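Local coordinates for threonine synthase (Brucella melitensis bv. 1, PDB 4F4F), which probably catalyses the pyridoxal-phosphate-dependent conversion of O-phospho-L-homoserine and water to L-threonine and phosphate, the last step of threonine biosynthesis, at residues E14-G19 and G33-Q38; Q47-R52 and A248-V253; L61-P66 and Q235-F240; I167-G172 and A192-G197; Q203-G208 and L451-K456. All coordinates share one frame; numbering follows the deposited sequence.

Contact 1 of 5, residues E14-G19 and G33-Q38; sequences EAPVLG and GLYLPQ
Y35 carries almost all of this contact, reaching with its phenol from strand 35-37 to the loop that runs from A15 to L18. The backbones themselves stay apart: the nearest CA atoms, of A15 and G33, are 8.0 Å apart, and no main-chain hydrogen bond joins the two segments. The ring spans most of the gap. With CG on the backbone N side (chi1 -82°), it projects across to the loop, and its OH donates to the carbonyl O of P16 over 2.6 Å. Two measurements make this a well-directed bond. The C=O...OH angle at P16 is 149° with the donor in the carbonyl plane, and P16 O itself lies at the edge of the ring, in plane with it. Around the same hydroxyl the loop supplies carbon. L18 CD1 sits 3.4 Å from Y35 CZ and approaches obliquely, the two side chains crossing at about a right angle, while A15 CB lies 3.7 Å from Y35 OH. The polar end of the tyrosine is thus bonded to one carbonyl and flanked by two apolar groups. Further along, Q38 and V17, both exposed, touch only loosely at the rim. This is a surface contact within the N-terminal part of the chain. Strand 35-37 pairs antiparallel with strand 8-10, whose Y8 touches Y35, and L36 packs on helix 321-328. The loop A15-L18 leads directly into helix 20-26, with G19 as its N-cap residue.

Contact 2 of 5, residues Q47-R52 and A248-V253; sequences QIRALR and APDRAV
R49 and R52 set CG beside the backbone N (chi1 -71° and -74°) and run extended from CG to NE, which carries both guanidinium groups to D250. R49 takes the carboxylate side-on: NH2 reaches D250 OD1 at 2.8 Å and NE reaches D250 OD2 at 3.1 Å. Both oxygens are met on their syn side, but the grip is twisted, each donor standing off the carboxylate plane and NH2 the more (33°). R52 NH2 comes to OD2 of D250 from the other direction, on the anti lone pair, at 2.8 Å. OD2 thus accepts from two arginines in one salt-bridge network, which probably stabilises the ionised aspartate. P249, preceded by a cis peptide bond, packs against R49. Its CD lies 3.3 Å from R49 CG, and its CG sits 3.8 Å above one face of the R49 guanidinium. A water joins R52 NE (2.7 Å) to the carbonyl O of A248 (2.6 Å), while the direct bonds from R52 to that carbonyl are weak. On the buried side, I48 CG2 packs 4.0 Å from P249 CD. The arginines lie on helix 45-49 and the type I turn R49-R52 at its C-terminal end. D250 lies in the loop joining helix 236-245 to strand 253-258, and L244 of that helix also touches I48.

Contact 3 of 5, residues L61-P66 and Q235-F240; sequences LAVLTP and QVVYYF
V63 of helix 56-64 and F240 of helix 236-245 meet in a CH-pi contact in a buried helix-helix interface. It joins the N-terminal region to the cofactor-binding region of an enzyme with the fold-type-II architecture of its pyridoxal-phosphate family. The tight part is entirely apolar. V63 CG2 stands over the middle of the F240 ring, 3.8 Å from its centroid and only 11° off the ring normal. Its other branch, CG1, is anti to the backbone N (chi1 161°) and thereby meets V236 CG1 at 3.7 Å. One residue on, L64 straddles V237: its CG lies 3.6 Å from V237 CG2, and both its terminal methyls are 3.7 Å from that same carbon. A single valine methyl is therefore held in the fork of a leucine, the two side chains crossing at about a right angle. The V63 and V237 CA atoms lie 6.4 Å apart, close enough for direct packing of V63, L64, V236, V237 and F240; no hydrogen bond crosses. A271 of helix 263-274 also touches the F240 side chain, and Y239 OH is hydrogen-bonded to the backbone O of D264, a cofactor-binding residue. The V236 side chain stays about 12 Å from the bound pyridoxal phosphate, so it does not touch the cofactor. Elsewhere on 61-66, L61 and A62 are partly exposed and T65 exposed; L61 and T65 lean on F77 of helix 74-86 rather than on 235-240. There T65 OG1 donates to the carbonyl O of L61 at 2.6 Å, while T65 N bonds to that same oxygen from the opposite face of its carbonyl plane.

Contact 4 of 5, residues I167-G172 and A192-G197; sequences ILFPNG and ALSIEG
F169 and S194 pair in the parallel ladder of strands 163-170 and 190-196. The first shell is backbone: L193 N bonds to I167 O (2.8 Å), F169 N to L193 O, I195 N to F169 O and N171 N to I195 O. P170 has no N-H to give; the bonds are made by F169 and N171 flanking it, and P170 still lies in register with I195. Side chains pack on both faces. F169 takes the crowded position between its backbone N and carbonyl carbon (chi1 63°), which folds its ring back over S194; S194 CA lies over one face, 15° off the ring normal, while A192 CB meets the edge. On the face of L168, its CB touches I195 CG1 at 3.8 Å. In the next shell, M182 of the beta-alpha-beta crossover helix 176-183 touches F169, and on the other face L205 of helix 199-211 touches L168 and I195. Just past the end of strand 163-170, N171 ND2 donates to S194 OG at 2.6 Å, almost straight (170°) and in the amide plane. A water donates to both N171 OD1 and E196 OE1. With its nitrogen donating and its oxygen accepting, the amide of N171 has its orientation fixed by two opposite polar partners.

Contact 5 of 5, residues Q203-G208 and L451-K456; sequences QNLVKG and LHNELK
Helix 199-211, lying on a five-stranded parallel sheet, meets the turn out of edge strand 449-452 where L205 presses against N453 and L455. N453 is the centre of an inverse gamma turn, and E454 is the N-cap of the helix that follows, so the chain turns from strand to helix beside L205. L205 CD1 approaches N453 OD1 to 3.3 Å, the two side chains crossing at a slant. Its other methyl, CD2, faces the backbone at the helix start, 3.6 Å from E454 C and 3.5 Å from L455 N. In return L455 sends its side chain across: with CG anti to the backbone N (chi1 179°), its CD1 comes 3.8 Å from L205 O and 4.0 Å from G208 C. G208 presents bare main chain there, which lets the leucine lie close against the helix. No hydrogen bond crosses, and the contact itself is van der Waals. The L205 side chain is buried, touching I195 of strand 190-196 as well, whereas E454 faces solvent. The C-terminal region is joined in this way to the pyridoxal-phosphate-enzyme region, with a helix packed over parallel strands and a late strand added at the sheet edge, the alpha/beta layering of fold-type-II pyridoxal-phosphate enzymes.

In the fold
Along the chain contact 1 closes before any other opens; its centre is 20 Å from that of contact 3. Contacts 2 and 3 bring the N-terminal region against the loop after helix 236-245 and the start of that helix; their centres are 13 Å apart, and L51 CD2 meets A62 CB at 3.7 Å. Contact 3 falls within the span of contact 2, contact 4 within that of contact 3, and contact 5 crosses both 2 and 3. Contacts 4 and 5, on the opposite side of the chain's centre, share the five-stranded parallel sheet: E196 N probably bonds to L451 O (2.9 Å). Contact 5 brings in the C-terminal region, so three sequence regions form one body.

Contact 1 of 5, residues E14-G19 and G33-Q38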
# COMPACT_ATOMS: atom_id res chain seq x y z
N GLU A 14 0.70 -11.51 -22.10
CA GLU A 14 0.09 -12.76 -22.61
C GLU A 14 -0.92 -13.35 -21.66
O GLU A 14 -1.05 -14.56 -21.56
CB GLU A 14 1.17 -13.83 -22.82
CG GLU A 14 2.37 -13.30 -23.55
CD GLU A 14 3.34 -14.38 -23.92
OE1 GLU A 14 3.98 -14.98 -23.05
OE2 GLU A 14 3.42 -14.58 -25.13
N ALA A 15 -1.61 -12.50 -20.93
CA ALA A 15 -2.63 -12.93 -20.01
C ALA A 15 -3.96 -12.42 -20.57
O ALA A 15 -3.99 -11.48 -21.32
CB ALA A 15 -2.37 -12.34 -18.63
N PRO A 16 -5.09 -13.04 -20.17
CA PRO A 16 -6.39 -12.54 -20.61
C PRO A 16 -6.55 -11.05 -20.28
O PRO A 16 -6.10 -10.61 -19.22
CB PRO A 16 -7.39 -13.36 -19.81
CG PRO A 16 -6.65 -14.57 -19.35
CD PRO A 16 -5.17 -14.33 -19.48
N VAL A 17 -7.15 -10.29 -21.20
CA VAL A 17 -7.50 -8.89 -20.96
C VAL A 17 -8.78 -8.93 -20.11
O VAL A 17 -9.73 -9.59 -20.49
CB VAL A 17 -7.74 -8.13 -22.27
CG1 VAL A 17 -8.21 -6.70 -22.02
CG2 VAL A 17 -6.47 -8.11 -23.11
N LEU A 18 -8.78 -8.28 -18.95
CA LEU A 18 -9.88 -8.42 -18.01
C LEU A 18 -10.65 -7.11 -17.76
O LEU A 18 -10.10 -6.03 -17.86
CB LEU A 18 -9.34 -8.95 -16.67
CG LEU A 18 -8.69 -10.34 -16.60
CD1 LEU A 18 -8.19 -10.57 -15.18
CD2 LEU A 18 -9.65 -11.43 -17.04
N GLY A 19 -11.93 -7.24 -17.38
CA GLY A 19 -12.66 -6.13 -16.80
C GLY A 19 -12.21 -5.87 -15.35
O GLY A 19 -11.42 -6.63 -14.77
N GLY A 33 2.59 -11.62 -14.77
CA GLY A 33 2.61 -10.20 -14.66
C GLY A 33 1.55 -9.58 -13.79
O GLY A 33 0.78 -10.27 -13.10
N LEU A 34 1.52 -8.25 -13.85
CA LEU A 34 0.67 -7.44 -13.02
C LEU A 34 -0.31 -6.69 -13.92
O LEU A 34 0.06 -6.24 -15.00
CB LEU A 34 1.50 -6.45 -12.22
CG LEU A 34 2.59 -7.06 -11.32
CD1 LEU A 34 3.42 -5.94 -10.70
CD2 LEU A 34 1.93 -7.92 -10.28
N TYR A 35 -1.55 -6.57 -13.45
CA TYR A 35 -2.57 -5.85 -14.22
C TYR A 35 -2.49 -4.33 -14.13
O TYR A 35 -2.29 -3.77 -13.05
CB TYR A 35 -3.97 -6.37 -13.85
CG TYR A 35 -4.31 -7.62 -14.60
CD1 TYR A 35 -4.53 -7.58 -15.95
CD2 TYR A 35 -4.40 -8.86 -13.96
CE1 TYR A 35 -4.82 -8.70 -16.68
CE2 TYR A 35 -4.72 -10.01 -14.68
CZ TYR A 35 -4.95 -9.92 -16.05
OH TYR A 35 -5.27 -11.04 -16.83
N LEU A 36 -2.68 -3.68 -15.27
CA LEU A 36 -2.75 -2.23 -15.38
C LEU A 36 -3.86 -1.82 -16.32
O LEU A 36 -4.21 -2.58 -17.22
CB LEU A 36 -1.45 -1.65 -15.93
CG LEU A 36 -0.24 -1.58 -15.02
CD1 LEU A 36 1.02 -1.25 -15.87
CD2 LEU A 36 -0.47 -0.56 -13.90
N PRO A 37 -4.42 -0.61 -16.14
CA PRO A 37 -5.41 -0.15 -17.07
C PRO A 37 -4.91 -0.11 -18.50
O PRO A 37 -3.78 0.26 -18.73
CB PRO A 37 -5.76 1.27 -16.60
CG PRO A 37 -5.10 1.46 -15.34
CD PRO A 37 -4.24 0.31 -15.00
N GLN A 38 -5.76 -0.51 -19.44
CA GLN A 38 -5.41 -0.48 -20.84
C GLN A 38 -5.19 0.98 -21.28
O GLN A 38 -4.39 1.26 -22.18
CB GLN A 38 -6.54 -1.09 -21.63
CG GLN A 38 -6.29 -1.19 -23.12
CD GLN A 38 -7.47 -1.80 -23.81
OE1 GLN A 38 -8.47 -1.12 -24.07
NE2 GLN A 38 -7.36 -3.05 -24.14

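Contact 2 of 5, residues Q47-R52 and A248-V253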
# COMPACT_ATOMS: atom_id res chain seq x y z
N GLN A 47 -11.73 20.03 -15.48
CA GLN A 47 -12.33 18.93 -14.76
C GLN A 47 -11.70 18.83 -13.37
O GLN A 47 -12.38 18.45 -12.43
CB GLN A 47 -12.22 17.59 -15.50
CG GLN A 47 -13.23 17.45 -16.61
CD GLN A 47 -12.87 16.49 -17.74
OE1 GLN A 47 -11.75 15.99 -17.86
NE2 GLN A 47 -13.86 16.28 -18.62
N ILE A 48 -10.42 19.17 -13.24
CA ILE A 48 -9.79 19.19 -11.92
C ILE A 48 -10.28 20.41 -11.12
O ILE A 48 -10.63 20.28 -9.94
CB ILE A 48 -8.24 19.13 -12.00
CG1 ILE A 48 -7.78 17.81 -12.67
CG2 ILE A 48 -7.63 19.31 -10.61
CD1 ILE A 48 -6.29 17.80 -13.02
N ARG A 49 -10.34 21.57 -11.77
CA ARG A 49 -10.92 22.75 -11.09
C ARG A 49 -12.32 22.45 -10.55
O ARG A 49 -12.67 22.89 -9.45
CB ARG A 49 -10.92 23.98 -11.97
CG ARG A 49 -9.52 24.56 -12.20
CD ARG A 49 -9.51 25.94 -12.83
NE ARG A 49 -8.19 26.19 -13.39
CZ ARG A 49 -7.83 25.87 -14.64
NH1 ARG A 49 -8.71 25.36 -15.51
NH2 ARG A 49 -6.58 26.10 -15.05
N ALA A 50 -13.08 21.64 -11.28
CA ALA A 50 -14.44 21.28 -10.87
C ALA A 50 -14.49 20.45 -9.59
O ALA A 50 -15.52 20.37 -8.96
CB ALA A 50 -15.20 20.58 -12.01
N LEU A 51 -13.37 19.85 -9.19
CA LEU A 51 -13.29 19.08 -7.94
C LEU A 51 -13.11 19.94 -6.69
O LEU A 51 -13.22 19.44 -5.56
CB LEU A 51 -12.12 18.08 -8.03
CG LEU A 51 -12.30 17.06 -9.15
CD1 LEU A 51 -11.11 16.13 -9.20
CD2 LEU A 51 -13.63 16.32 -9.04
N ARG A 52 -12.85 21.25 -6.89
CA ARG A 52 -12.56 22.14 -5.75
C ARG A 52 -13.76 22.22 -4.82
O ARG A 52 -14.89 22.36 -5.26
CB ARG A 52 -12.14 23.54 -6.21
CG ARG A 52 -10.72 23.58 -6.78
CD ARG A 52 -10.47 24.91 -7.46
NE ARG A 52 -9.06 25.03 -7.81
CZ ARG A 52 -8.56 25.96 -8.60
NH1 ARG A 52 -9.34 26.89 -9.17
NH2 ARG A 52 -7.27 25.99 -8.82
N ALA A 248 -4.12 22.88 -7.20
CA ALA A 248 -4.29 22.16 -8.46
C ALA A 248 -5.55 22.61 -9.19
O ALA A 248 -6.60 22.84 -8.56
CB ALA A 248 -4.31 20.64 -8.22
N PRO A 249 -5.49 22.72 -10.53
CA PRO A 249 -4.41 22.37 -11.42
C PRO A 249 -3.56 23.56 -11.81
O PRO A 249 -2.75 23.44 -12.70
CB PRO A 249 -5.15 21.91 -12.68
CG PRO A 249 -6.32 22.79 -12.74
CD PRO A 249 -6.68 23.12 -11.28
N ASP A 250 -3.75 24.70 -11.17
CA ASP A 250 -3.07 25.93 -11.59
C ASP A 250 -1.62 26.02 -11.15
O ASP A 250 -0.89 26.88 -11.63
CB ASP A 250 -3.85 27.13 -11.09
CG ASP A 250 -5.17 27.25 -11.81
OD1 ASP A 250 -5.14 27.45 -13.03
OD2 ASP A 250 -6.20 27.06 -11.21
N ARG A 251 -1.20 25.17 -10.24
CA ARG A 251 0.23 24.99 -10.10
C ARG A 251 0.52 23.52 -9.87
O ARG A 251 -0.32 22.79 -9.34
CB ARG A 251 0.78 25.88 -8.99
CG ARG A 251 0.34 25.51 -7.61
CD ARG A 251 1.09 26.35 -6.61
NE ARG A 251 0.56 26.17 -5.28
CZ ARG A 251 1.22 26.45 -4.17
NH1 ARG A 251 0.63 26.25 -3.02
NH2 ARG A 251 2.47 26.93 -4.20
N ALA A 252 1.70 23.10 -10.27
CA ALA A 252 2.12 21.72 -10.08
C ALA A 252 2.53 21.50 -8.63
O ALA A 252 3.01 22.43 -7.95
CB ALA A 252 3.28 21.43 -11.01
N VAL A 253 2.39 20.27 -8.19
CA VAL A 253 2.71 19.86 -6.83
C VAL A 253 3.69 18.70 -6.90
O VAL A 253 3.67 17.91 -7.86
CB VAL A 253 1.41 19.45 -6.09
CG1 VAL A 253 1.72 18.86 -4.70
CG2 VAL A 253 0.50 20.68 -5.92
O HOH W 1 -7.21 23.77 -6.24

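Contact 3 of 5, residues L61-P66 and Q235-F240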
# COMPACT_ATOMS: atom_id res chain seq x y z
N LEU A 61 -14.94 9.38 -5.64
CA LEU A 61 -15.92 8.88 -6.61
C LEU A 61 -15.58 9.38 -8.01
O LEU A 61 -15.62 8.61 -8.98
CB LEU A 61 -17.32 9.27 -6.18
CG LEU A 61 -17.88 8.55 -4.95
CD1 LEU A 61 -19.11 9.26 -4.46
CD2 LEU A 61 -18.15 7.09 -5.24
N ALA A 62 -15.21 10.66 -8.13
CA ALA A 62 -14.82 11.23 -9.41
C ALA A 62 -13.60 10.52 -9.98
O ALA A 62 -13.61 10.14 -11.17
CB ALA A 62 -14.57 12.75 -9.30
N VAL A 63 -12.59 10.29 -9.15
CA VAL A 63 -11.27 9.80 -9.61
C VAL A 63 -11.30 8.28 -9.89
O VAL A 63 -10.71 7.79 -10.87
CB VAL A 63 -10.19 10.29 -8.58
CG1 VAL A 63 -8.88 9.54 -8.61
CG2 VAL A 63 -10.00 11.80 -8.78
N LEU A 64 -12.00 7.54 -9.05
CA LEU A 64 -12.03 6.09 -9.13
C LEU A 64 -13.09 5.47 -10.06
O LEU A 64 -12.84 4.39 -10.62
CB LEU A 64 -12.16 5.47 -7.73
CG LEU A 64 -11.06 5.86 -6.75
CD1 LEU A 64 -11.24 5.17 -5.42
CD2 LEU A 64 -9.64 5.61 -7.31
N THR A 65 -14.25 6.11 -10.21
CA THR A 65 -15.34 5.51 -10.96
C THR A 65 -14.93 5.02 -12.37
O THR A 65 -15.30 3.91 -12.76
CB THR A 65 -16.57 6.45 -11.03
OG1 THR A 65 -17.11 6.59 -9.73
CG2 THR A 65 -17.70 5.94 -11.93
N PRO A 66 -14.13 5.82 -13.11
CA PRO A 66 -13.78 5.38 -14.47
C PRO A 66 -13.03 4.06 -14.47
O PRO A 66 -13.13 3.30 -15.42
CB PRO A 66 -12.90 6.50 -15.02
CG PRO A 66 -13.16 7.69 -14.15
CD PRO A 66 -13.72 7.20 -12.84
N GLN A 235 -5.27 4.60 -3.82
CA GLN A 235 -4.26 5.51 -3.37
C GLN A 235 -4.09 6.71 -4.30
O GLN A 235 -3.59 7.76 -3.88
CB GLN A 235 -2.97 4.75 -3.20
CG GLN A 235 -3.07 3.71 -2.12
CD GLN A 235 -1.72 3.19 -1.70
OE1 GLN A 235 -1.37 2.06 -2.02
NE2 GLN A 235 -0.89 4.06 -1.00
N VAL A 236 -4.61 6.59 -5.52
CA VAL A 236 -4.62 7.70 -6.48
C VAL A 236 -5.33 8.93 -5.89
O VAL A 236 -4.92 10.07 -6.11
CB VAL A 236 -5.29 7.26 -7.79
CG1 VAL A 236 -5.36 8.45 -8.78
CG2 VAL A 236 -4.55 6.09 -8.43
N VAL A 237 -6.35 8.68 -5.07
CA VAL A 237 -7.23 9.71 -4.61
C VAL A 237 -6.49 10.80 -3.82
O VAL A 237 -6.70 11.99 -4.06
CB VAL A 237 -8.40 9.14 -3.79
CG1 VAL A 237 -9.29 10.27 -3.29
CG2 VAL A 237 -9.25 8.15 -4.65
N TYR A 238 -5.65 10.40 -2.87
CA TYR A 238 -5.10 11.41 -1.97
C TYR A 238 -4.06 12.30 -2.66
O TYR A 238 -3.78 13.40 -2.19
CB TYR A 238 -4.63 10.84 -0.66
CG TYR A 238 -3.69 9.69 -0.75
CD1 TYR A 238 -2.39 9.86 -1.16
CD2 TYR A 238 -4.08 8.44 -0.29
CE1 TYR A 238 -1.52 8.77 -1.21
CE2 TYR A 238 -3.21 7.38 -0.33
CZ TYR A 238 -1.95 7.54 -0.79
OH TYR A 238 -1.08 6.44 -0.80
N TYR A 239 -3.53 11.85 -3.79
CA TYR A 239 -2.71 12.75 -4.62
C TYR A 239 -3.57 13.89 -5.17
O TYR A 239 -3.20 15.05 -5.06
CB TYR A 239 -2.02 12.01 -5.74
CG TYR A 239 -0.97 11.10 -5.23
CD1 TYR A 239 0.32 11.54 -5.03
CD2 TYR A 239 -1.26 9.77 -4.96
CE1 TYR A 239 1.29 10.69 -4.56
CE2 TYR A 239 -0.30 8.91 -4.44
CZ TYR A 239 0.98 9.39 -4.28
OH TYR A 239 1.95 8.56 -3.84
N PHE A 240 -4.75 13.57 -5.68
CA PHE A 240 -5.71 14.59 -6.05
C PHE A 240 -6.13 15.52 -4.91
O PHE A 240 -6.13 16.75 -5.05
CB PHE A 240 -6.96 13.98 -6.70
CG PHE A 240 -6.77 13.61 -8.17
CD1 PHE A 240 -6.18 12.40 -8.53
CD2 PHE A 240 -7.20 14.44 -9.17
CE1 PHE A 240 -6.03 12.04 -9.86
CE2 PHE A 240 -7.02 14.11 -10.50
CZ PHE A 240 -6.45 12.91 -10.85

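Contact 4 of 5, residues I167-G172 and A192-G197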
# COMPACT_ATOMS: atom_id res chain seq x y z
N ILE A 167 -5.10 -14.68 9.15
CA ILE A 167 -3.77 -14.10 9.13
C ILE A 167 -2.88 -14.89 10.08
O ILE A 167 -3.20 -15.07 11.28
CB ILE A 167 -3.81 -12.64 9.58
CG1 ILE A 167 -4.63 -11.77 8.60
CG2 ILE A 167 -2.36 -12.14 9.77
CD1 ILE A 167 -4.09 -11.66 7.17
N LEU A 168 -1.77 -15.36 9.52
CA LEU A 168 -0.77 -16.07 10.27
C LEU A 168 0.34 -15.08 10.65
O LEU A 168 0.85 -14.33 9.80
CB LEU A 168 -0.20 -17.20 9.39
CG LEU A 168 -1.06 -18.40 8.98
CD1 LEU A 168 -2.26 -18.03 8.12
CD2 LEU A 168 -0.23 -19.45 8.28
N PHE A 169 0.72 -15.11 11.93
CA PHE A 169 1.81 -14.29 12.45
C PHE A 169 2.63 -15.09 13.46
O PHE A 169 2.12 -16.07 14.03
CB PHE A 169 1.26 -13.02 13.09
CG PHE A 169 0.37 -13.25 14.28
CD1 PHE A 169 0.90 -13.29 15.55
CD2 PHE A 169 -1.01 -13.33 14.12
CE1 PHE A 169 0.10 -13.46 16.64
CE2 PHE A 169 -1.82 -13.55 15.23
CZ PHE A 169 -1.27 -13.60 16.48
N PRO A 170 3.88 -14.70 13.67
CA PRO A 170 4.75 -15.54 14.50
C PRO A 170 4.45 -15.37 15.98
O PRO A 170 4.44 -14.24 16.50
CB PRO A 170 6.15 -15.06 14.16
CG PRO A 170 5.97 -13.67 13.64
CD PRO A 170 4.65 -13.68 12.94
N ASN A 171 4.23 -16.49 16.66
CA ASN A 171 3.90 -16.49 18.06
C ASN A 171 4.97 -15.77 18.88
O ASN A 171 6.16 -16.03 18.73
CB ASN A 171 3.70 -17.94 18.54
CG ASN A 171 3.29 -18.02 19.98
OD1 ASN A 171 4.06 -18.41 20.86
ND2 ASN A 171 2.06 -17.66 20.23
N GLY A 172 4.54 -14.83 19.70
CA GLY A 172 5.42 -14.11 20.61
C GLY A 172 6.37 -13.12 19.98
O GLY A 172 7.16 -12.49 20.69
N ALA A 192 -7.19 -15.05 13.76
CA ALA A 192 -5.78 -14.69 13.94
C ALA A 192 -5.09 -15.96 14.40
O ALA A 192 -5.45 -16.52 15.42
CB ALA A 192 -5.65 -13.58 15.00
N LEU A 193 -4.09 -16.39 13.63
CA LEU A 193 -3.41 -17.64 13.83
C LEU A 193 -1.98 -17.34 14.23
O LEU A 193 -1.22 -16.85 13.41
CB LEU A 193 -3.45 -18.48 12.53
CG LEU A 193 -4.83 -18.89 12.00
CD1 LEU A 193 -4.76 -19.82 10.80
CD2 LEU A 193 -5.67 -19.50 13.12
N SER A 194 -1.65 -17.61 15.48
CA SER A 194 -0.34 -17.37 16.06
C SER A 194 0.46 -18.66 15.87
O SER A 194 0.30 -19.63 16.63
CB SER A 194 -0.52 -16.99 17.54
OG SER A 194 0.69 -16.66 18.21
N ILE A 195 1.33 -18.67 14.86
CA ILE A 195 2.09 -19.86 14.47
C ILE A 195 3.33 -19.99 15.37
O ILE A 195 4.06 -19.02 15.60
CB ILE A 195 2.50 -19.78 12.98
CG1 ILE A 195 1.26 -19.52 12.09
CG2 ILE A 195 3.31 -21.03 12.54
CD1 ILE A 195 0.15 -20.55 12.25
N GLU A 196 3.58 -21.20 15.87
CA GLU A 196 4.80 -21.50 16.64
C GLU A 196 5.94 -21.68 15.62
O GLU A 196 6.35 -22.80 15.29
CB GLU A 196 4.57 -22.70 17.59
CG GLU A 196 3.36 -22.47 18.51
CD GLU A 196 3.45 -23.05 19.92
OE1 GLU A 196 4.20 -22.48 20.72
OE2 GLU A 196 2.79 -24.09 20.25
N GLY A 197 6.38 -20.53 15.12
CA GLY A 197 7.44 -20.40 14.11
C GLY A 197 7.66 -18.91 13.82
O GLY A 197 7.02 -18.04 14.44
O HOH W 2 5.88 -20.46 20.71
O HOH W 3 7.33 -17.89 17.27
O HOH W 4 1.47 -14.37 19.90

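Contact 5 of 5, residues Q203-G208 and L451-K456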
# COMPACT_ATOMS: atom_id res chain seq x y z
N GLN A 203 5.07 -17.31 6.11
CA GLN A 203 5.04 -17.10 4.67
C GLN A 203 5.09 -18.41 3.89
O GLN A 203 4.44 -18.55 2.86
CB GLN A 203 6.21 -16.23 4.25
CG GLN A 203 6.05 -14.78 4.64
CD GLN A 203 7.23 -13.96 4.22
OE1 GLN A 203 8.36 -14.30 4.56
NE2 GLN A 203 6.99 -12.89 3.47
N ASN A 204 5.85 -19.37 4.41
CA ASN A 204 6.00 -20.68 3.78
C ASN A 204 4.70 -21.49 3.85
O ASN A 204 4.33 -22.15 2.88
CB ASN A 204 7.17 -21.43 4.41
CG ASN A 204 8.52 -20.94 3.90
OD1 ASN A 204 8.60 -20.40 2.81
ND2 ASN A 204 9.59 -21.14 4.67
N LEU A 205 3.97 -21.36 4.96
CA LEU A 205 2.68 -22.00 5.09
C LEU A 205 1.66 -21.39 4.13
O LEU A 205 0.82 -22.10 3.57
CB LEU A 205 2.16 -21.89 6.52
CG LEU A 205 3.00 -22.65 7.56
CD1 LEU A 205 2.74 -22.03 8.92
CD2 LEU A 205 2.68 -24.14 7.55
N VAL A 206 1.71 -20.08 3.98
CA VAL A 206 0.79 -19.42 3.05
C VAL A 206 1.07 -19.85 1.61
O VAL A 206 0.12 -20.14 0.86
CB VAL A 206 0.77 -17.89 3.22
CG1 VAL A 206 0.01 -17.23 2.06
CG2 VAL A 206 0.13 -17.51 4.56
N LYS A 207 2.35 -19.87 1.25
CA LYS A 207 2.78 -20.29 -0.10
C LYS A 207 2.36 -21.75 -0.31
O LYS A 207 1.87 -22.11 -1.37
CB LYS A 207 4.30 -20.12 -0.29
N GLY A 208 2.52 -22.57 0.74
CA GLY A 208 2.04 -23.95 0.77
C GLY A 208 0.55 -24.08 0.42
O GLY A 208 0.18 -24.88 -0.45
N LEU A 451 -1.15 -22.33 16.70
CA LEU A 451 -1.01 -23.54 15.88
C LEU A 451 0.45 -23.82 15.61
O LEU A 451 1.22 -22.88 15.41
CB LEU A 451 -1.71 -23.43 14.52
CG LEU A 451 -3.21 -23.15 14.54
CD1 LEU A 451 -3.68 -22.89 13.12
CD2 LEU A 451 -3.91 -24.34 15.15
N HIS A 452 0.82 -25.11 15.63
CA HIS A 452 2.11 -25.54 15.15
C HIS A 452 2.35 -25.27 13.70
O HIS A 452 1.40 -25.13 12.90
CB HIS A 452 2.35 -27.04 15.48
CG HIS A 452 2.75 -27.28 16.92
ND1 HIS A 452 2.36 -28.34 17.62
CD2 HIS A 452 3.52 -26.52 17.78
CE1 HIS A 452 2.86 -28.28 18.87
NE2 HIS A 452 3.57 -27.17 18.98
N ASN A 453 3.63 -25.21 13.34
CA ASN A 453 4.07 -24.81 12.01
C ASN A 453 4.01 -26.03 11.06
O ASN A 453 5.02 -26.66 10.80
CB ASN A 453 5.48 -24.23 12.13
CG ASN A 453 6.15 -23.96 10.80
OD1 ASN A 453 5.48 -23.75 9.77
ND2 ASN A 453 7.48 -23.92 10.82
N GLU A 454 2.81 -26.40 10.65
CA GLU A 454 2.59 -27.59 9.80
C GLU A 454 1.44 -27.26 8.86
O GLU A 454 0.37 -26.81 9.31
CB GLU A 454 2.24 -28.84 10.62
CG GLU A 454 3.31 -29.19 11.66
CD GLU A 454 2.99 -30.36 12.58
OE1 GLU A 454 2.34 -31.34 12.13
OE2 GLU A 454 3.44 -30.31 13.76
N LEU A 455 1.65 -27.52 7.57
CA LEU A 455 0.67 -27.16 6.56
C LEU A 455 -0.70 -27.79 6.78
O LEU A 455 -1.70 -27.08 6.66
CB LEU A 455 1.19 -27.46 5.14
CG LEU A 455 0.22 -27.14 4.00
CD1 LEU A 455 -0.22 -25.68 4.05
CD2 LEU A 455 0.88 -27.47 2.66
N LYS A 456 -0.75 -29.08 7.10
CA LYS A 456 -2.03 -29.79 7.34
C LYS A 456 -2.82 -29.25 8.55
O LYS A 456 -4.06 -29.22 8.54
CB LYS A 456 -1.80 -31.32 7.54